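Local coordinates for protein intimin (Escherichia coli, PDB 6TPL) that acts in bacterial cell adhesion through an extracellular passenger whose Ig-like juncture domains stay extended and restrain its sphere of action, at residues 128-133 with 138-143; 166-171 with 176-181. One frame throughout, in Å; residues are numbered along the deposited sequence.

Contact 1 of 2, residues 128-133 with 138-143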
loop_
_atom_site.group_PDB
_atom_site.type_symbol
_atom_site.label_atom_id
_atom_site.label_comp_id
_atom_site.label_asym_id
_atom_site.label_seq_id
_atom_site.Cartn_x
_atom_site.Cartn_y
_atom_site.Cartn_z
ATOM N N VAL A 128 5.864 -10.017 2.182
ATOM C CA VAL A 128 6.807 -8.940 1.905
ATOM C C VAL A 128 7.741 -9.402 0.798
ATOM O O VAL A 128 8.081 -10.587 0.703
ATOM C CB VAL A 128 7.606 -8.554 3.166
ATOM C CG1 VAL A 128 8.839 -7.763 2.784
ATOM C CG2 VAL A 128 6.727 -7.777 4.127
ATOM N N LYS A 129 8.151 -8.461 -0.048
ATOM C CA LYS A 129 9.148 -8.712 -1.077
ATOM C C LYS A 129 10.343 -7.800 -0.845
ATOM O O LYS A 129 10.183 -6.632 -0.475
ATOM C CB LYS A 129 8.583 -8.484 -2.480
ATOM C CG LYS A 129 9.398 -9.145 -3.580
ATOM C CD LYS A 129 8.847 -8.804 -4.952
ATOM C CE LYS A 129 9.514 -9.623 -6.045
ATOM N NZ LYS A 129 8.918 -9.325 -7.381
ATOM N N VAL A 130 11.539 -8.340 -1.060
ATOM C CA VAL A 130 12.788 -7.604 -0.913
ATOM C C VAL A 130 13.515 -7.637 -2.247
ATOM O O VAL A 130 13.644 -8.703 -2.859
ATOM C CB VAL A 130 13.670 -8.206 0.196
ATOM C CG1 VAL A 130 14.968 -7.434 0.299
ATOM C CG2 VAL A 130 12.929 -8.204 1.516
ATOM N N MET A 131 14.015 -6.482 -2.681
ATOM C CA MET A 131 14.697 -6.391 -3.962
ATOM C C MET A 131 15.934 -5.508 -3.849
ATOM O O MET A 131 16.060 -4.675 -2.949
ATOM C CB MET A 131 13.765 -5.847 -5.054
ATOM C CG MET A 131 12.418 -6.540 -5.103
ATOM S SD MET A 131 11.423 -6.039 -6.530
ATOM C CE MET A 131 12.270 -6.873 -7.869
ATOM N N LYS A 132 16.858 -5.726 -4.783
ATOM C CA LYS A 132 18.068 -4.929 -4.938
ATOM C C LYS A 132 18.397 -4.952 -6.422
ATOM O O LYS A 132 18.368 -6.020 -7.041
ATOM C CB LYS A 132 19.228 -5.496 -4.112
ATOM C CG LYS A 132 20.528 -4.708 -4.236
ATOM C CD LYS A 132 21.571 -5.223 -3.248
ATOM C CE LYS A 132 21.737 -6.737 -3.348
ATOM N NZ LYS A 132 22.809 -7.263 -2.460
ATOM N N GLY A 133 18.667 -3.785 -6.995
ATOM C CA GLY A 133 18.888 -3.712 -8.430
ATOM C C GLY A 133 17.697 -4.162 -9.247
ATOM O O GLY A 133 17.867 -4.663 -10.365
ATOM N N SER A 138 17.238 -13.150 -2.162
ATOM C CA SER A 138 16.982 -14.335 -1.364
ATOM C C SER A 138 17.754 -14.281 -0.050
ATOM O O SER A 138 18.779 -13.609 0.073
ATOM C CB SER A 138 17.367 -15.596 -2.140
ATOM O OG SER A 138 18.750 -15.611 -2.431
ATOM N N ASN A 139 17.233 -15.004 0.942
ATOM C CA ASN A 139 17.917 -15.231 2.216
ATOM C C ASN A 139 18.157 -13.938 2.993
ATOM O O ASN A 139 19.083 -13.850 3.806
ATOM C CB ASN A 139 19.235 -15.981 2.005
ATOM C CG ASN A 139 19.019 -17.441 1.657
ATOM O OD1 ASN A 139 18.530 -18.219 2.479
ATOM N ND2 ASN A 139 19.390 -17.823 0.444
ATOM N N GLN A 140 17.306 -12.942 2.772
ATOM C CA GLN A 140 17.312 -11.705 3.543
ATOM C C GLN A 140 16.332 -11.839 4.702
ATOM O O GLN A 140 15.188 -12.264 4.509
ATOM C CB GLN A 140 16.926 -10.522 2.654
ATOM C CG GLN A 140 17.009 -9.173 3.336
ATOM C CD GLN A 140 18.416 -8.610 3.336
ATOM O OE1 GLN A 140 19.271 -9.050 2.566
ATOM N NE2 GLN A 140 18.660 -7.628 4.194
ATOM N N GLU A 141 16.779 -11.482 5.901
ATOM C CA GLU A 141 15.936 -11.599 7.086
ATOM C C GLU A 141 14.971 -10.421 7.151
ATOM O O GLU A 141 15.400 -9.270 7.290
ATOM C CB GLU A 141 16.789 -11.661 8.355
ATOM C CG GLU A 141 17.424 -13.020 8.611
ATOM C CD GLU A 141 17.940 -13.172 10.033
ATOM O OE1 GLU A 141 18.398 -14.281 10.375
ATOM O OE2 GLU A 141 17.886 -12.192 10.807
ATOM N N VAL A 142 13.677 -10.708 7.036
ATOM C CA VAL A 142 12.624 -9.725 7.253
ATOM C C VAL A 142 12.059 -9.942 8.645
ATOM O O VAL A 142 11.641 -11.055 8.984
ATOM C CB VAL A 142 11.519 -9.845 6.191
ATOM C CG1 VAL A 142 10.434 -8.810 6.448
ATOM C CG2 VAL A 142 12.099 -9.696 4.794
ATOM N N THR A 143 12.046 -8.889 9.456
ATOM C CA THR A 143 11.501 -8.953 10.806
ATOM C C THR A 143 10.144 -8.260 10.835
ATOM O O THR A 143 9.997 -7.141 10.325
ATOM C CB THR A 143 12.454 -8.317 11.824
ATOM O OG1 THR A 143 13.687 -9.050 11.846
ATOM C CG2 THR A 143 11.833 -8.341 13.220
#

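Contact 2 of 2, residues 166-171 with 176-181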
loop_
_atom_site.group_PDB
_atom_site.type_symbol
_atom_site.label_atom_id
_atom_site.label_comp_id
_atom_site.label_asym_id
_atom_site.label_seq_id
_atom_site.Cartn_x
_atom_site.Cartn_y
_atom_site.Cartn_z
ATOM N N VAL A 166 4.407 -14.284 6.773
ATOM C CA VAL A 166 3.988 -14.693 8.107
ATOM C C VAL A 166 2.471 -14.612 8.148
ATOM O O VAL A 166 1.843 -13.939 7.327
ATOM C CB VAL A 166 4.597 -13.817 9.224
ATOM C CG1 VAL A 166 6.109 -13.965 9.254
ATOM C CG2 VAL A 166 4.176 -12.354 9.057
ATOM N N THR A 167 1.881 -15.305 9.117
ATOM C CA THR A 167 0.450 -15.226 9.363
ATOM C C THR A 167 0.201 -14.587 10.721
ATOM O O THR A 167 1.057 -14.609 11.611
ATOM C CB THR A 167 -0.222 -16.604 9.313
ATOM O OG1 THR A 167 0.402 -17.499 10.240
ATOM C CG2 THR A 167 -0.151 -17.185 7.913
ATOM N N LEU A 168 -0.994 -14.021 10.872
ATOM C CA LEU A 168 -1.402 -13.320 12.081
ATOM C C LEU A 168 -2.776 -13.813 12.500
ATOM O O LEU A 168 -3.713 -13.814 11.692
ATOM C CB LEU A 168 -1.434 -11.806 11.858
ATOM C CG LEU A 168 -1.869 -10.927 13.040
ATOM C CD1 LEU A 168 -0.736 -10.843 14.052
ATOM C CD2 LEU A 168 -2.293 -9.549 12.556
ATOM N N THR A 169 -2.891 -14.238 13.755
ATOM C CA THR A 169 -4.175 -14.555 14.364
ATOM C C THR A 169 -4.374 -13.681 15.595
ATOM O O THR A 169 -3.448 -13.029 16.080
ATOM C CB THR A 169 -4.269 -16.035 14.760
ATOM O OG1 THR A 169 -3.219 -16.350 15.686
ATOM C CG2 THR A 169 -4.164 -16.922 13.535
ATOM N N SER A 170 -5.598 -13.673 16.116
ATOM C CA SER A 170 -5.876 -12.937 17.340
ATOM C C SER A 170 -7.055 -13.572 18.063
ATOM O O SER A 170 -8.064 -13.925 17.445
ATOM C CB SER A 170 -6.168 -11.459 17.066
ATOM O OG SER A 170 -6.411 -10.745 18.276
ATOM N N THR A 171 -6.914 -13.711 19.379
ATOM C CA THR A 171 -8.001 -14.161 20.233
ATOM C C THR A 171 -8.853 -13.011 20.761
ATOM O O THR A 171 -9.840 -13.263 21.455
ATOM C CB THR A 171 -7.461 -14.968 21.420
ATOM O OG1 THR A 171 -6.584 -14.155 22.209
ATOM C CG2 THR A 171 -6.703 -16.194 20.936
ATOM N N SER A 176 -5.355 -4.119 13.911
ATOM C CA SER A 176 -3.974 -4.561 14.038
ATOM C C SER A 176 -3.134 -3.969 12.917
ATOM O O SER A 176 -3.533 -3.984 11.747
ATOM C CB SER A 176 -3.851 -6.096 14.015
ATOM O OG SER A 176 -2.494 -6.489 14.107
ATOM N N LEU A 177 -1.966 -3.452 13.289
ATOM C CA LEU A 177 -1.009 -2.898 12.339
ATOM C C LEU A 177 0.259 -3.738 12.389
ATOM O O LEU A 177 0.952 -3.764 13.412
ATOM C CB LEU A 177 -0.707 -1.435 12.651
ATOM C CG LEU A 177 0.323 -0.766 11.734
ATOM C CD1 LEU A 177 -0.079 -0.920 10.275
ATOM C CD2 LEU A 177 0.482 0.700 12.105
ATOM N N VAL A 178 0.555 -4.417 11.289
ATOM C CA VAL A 178 1.791 -5.170 11.142
ATOM C C VAL A 178 2.827 -4.278 10.473
ATOM O O VAL A 178 2.519 -3.538 9.536
ATOM C CB VAL A 178 1.556 -6.458 10.331
ATOM C CG1 VAL A 178 2.878 -7.052 9.881
ATOM C CG2 VAL A 178 0.780 -7.480 11.157
ATOM N N SER A 179 4.053 -4.330 10.972
ATOM C CA SER A 179 5.180 -3.605 10.406
ATOM C C SER A 179 6.273 -4.594 10.026
ATOM O O SER A 179 6.334 -5.712 10.548
ATOM C CB SER A 179 5.738 -2.565 11.390
ATOM O OG SER A 179 4.785 -1.549 11.655
ATOM N N ALA A 180 7.140 -4.173 9.108
ATOM C CA ALA A 180 8.231 -5.011 8.637
ATOM C C ALA A 180 9.468 -4.163 8.397
ATOM O O ALA A 180 9.376 -2.957 8.143
ATOM C CB ALA A 180 7.855 -5.755 7.349
ATOM N N ARG A 181 10.631 -4.809 8.471
ATOM C CA ARG A 181 11.889 -4.108 8.280
ATOM C C ARG A 181 12.963 -5.098 7.864
ATOM O O ARG A 181 12.884 -6.293 8.159
ATOM C CB ARG A 181 12.332 -3.385 9.555
ATOM C CG ARG A 181 12.673 -4.347 10.685
ATOM C CD ARG A 181 13.036 -3.606 11.969
ATOM N NE ARG A 181 13.544 -4.506 13.003
ATOM C CZ ARG A 181 12.813 -4.980 14.009
ATOM N NH1 ARG A 181 11.538 -4.640 14.118
ATOM N NH2 ARG A 181 13.358 -5.796 14.906
#

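Contact 1 of 2, residues 128-133 with 138-143
V130 and V142 meet tip to tip between the two strand layers, the CG2 methyl of V130 standing 3.7 Å from CG2 of V142. Both valines carry CG1 opposite the backbone nitrogen (chi1 179° and 180°), which places each CG2 on the nitrogen side of its own residue, and these two methyls face each other. The remaining branch of each finds a different partner. CG1 of V142 lies 4.1 Å from CG1 of V128, whose side chain crosses it obliquely, while CG1 of V130 meets the CG methylene of Q140 at 4.1 Å with the two side chains at about a right angle. Chi1 of Q140 (-175°) sets this methylene against the valine, and the bend at chi2 turns the amide away from it. No hydrogen bond joins 128-133 to 138-143; the contact is apolar, an example of how branched residues divide their methyls among several neighbours in a sandwich core. Strand 124-132 pairs with strands 105-111 and 163-169 in one sheet, I106 and I109 also packing on V128, whereas strand 141-146 belongs to the facing sheet, whose A180 touches both V128 and V142.

Contact 2 of 2, residues 166-171 with 176-181
L168 reaches across the core of the bacterial Ig-like β-sandwich to S176 and V178, bridging strand 163-169 of one sheet and strand 174-181 of the other. The leucine illustrates how a single methyl can carry a whole cross-sheet contact. Its CB leaves the backbone toward the opposite segment but comes no nearer than 4.9 Å to V178 CG2. CG, which sits opposite the backbone nitrogen (chi1 179°), extends the chain inward, yet it too makes no close contact, lying 4.6 Å from S176 OG. There the chain forks, and the two branches fare differently: CD1 ends 4.7 Å from CG2 of V178, too far for a close contact, whereas CD2 takes up every close approach between 166-171 and 176-181. On one flank CD2 comes within 4.0 Å of V178 CG2, the leucine and valine side chains reaching toward each other tip to tip. It also lies 4.1 Å from S176 CB, next to the serine hydroxyl. Y126, T146 and F196 pack round the same leucine, so both layers of the sandwich contribute to its surroundings; Y126 also touches V178.

A buried serine among such apolar groups needs a polar partner, and S176 finds one outside the two segments, donating a hydrogen bond from OG to the carbonyl oxygen of L148. With OG opposite its own backbone nitrogen (chi1 179°), the hydroxyl serves that carbonyl while its oxygen rests 3.4 Å from the CD2 methyl of L168.

Contact 1 closes along the chain before contact 2 opens, and their centres lie 18 Å apart within one bacterial Ig-like domain. Both join the same two sheets: strands 124-132 and 163-169 are neighbours in one, strands 141-146 and 174-181 neighbours in the other, so each contact packs one layer on the other, at separate places along the sandwich. They also meet directly. T143 N lies 3.0 Å from R181 O, a probable hydrogen bond between adjacent strands, and the CG2 methyl of V128 packs 4.0 Å from A180 CB across the core. V128 and A180 thus link the two patches inside a single Ig-like domain, one of the juncture domains of the intimin passenger.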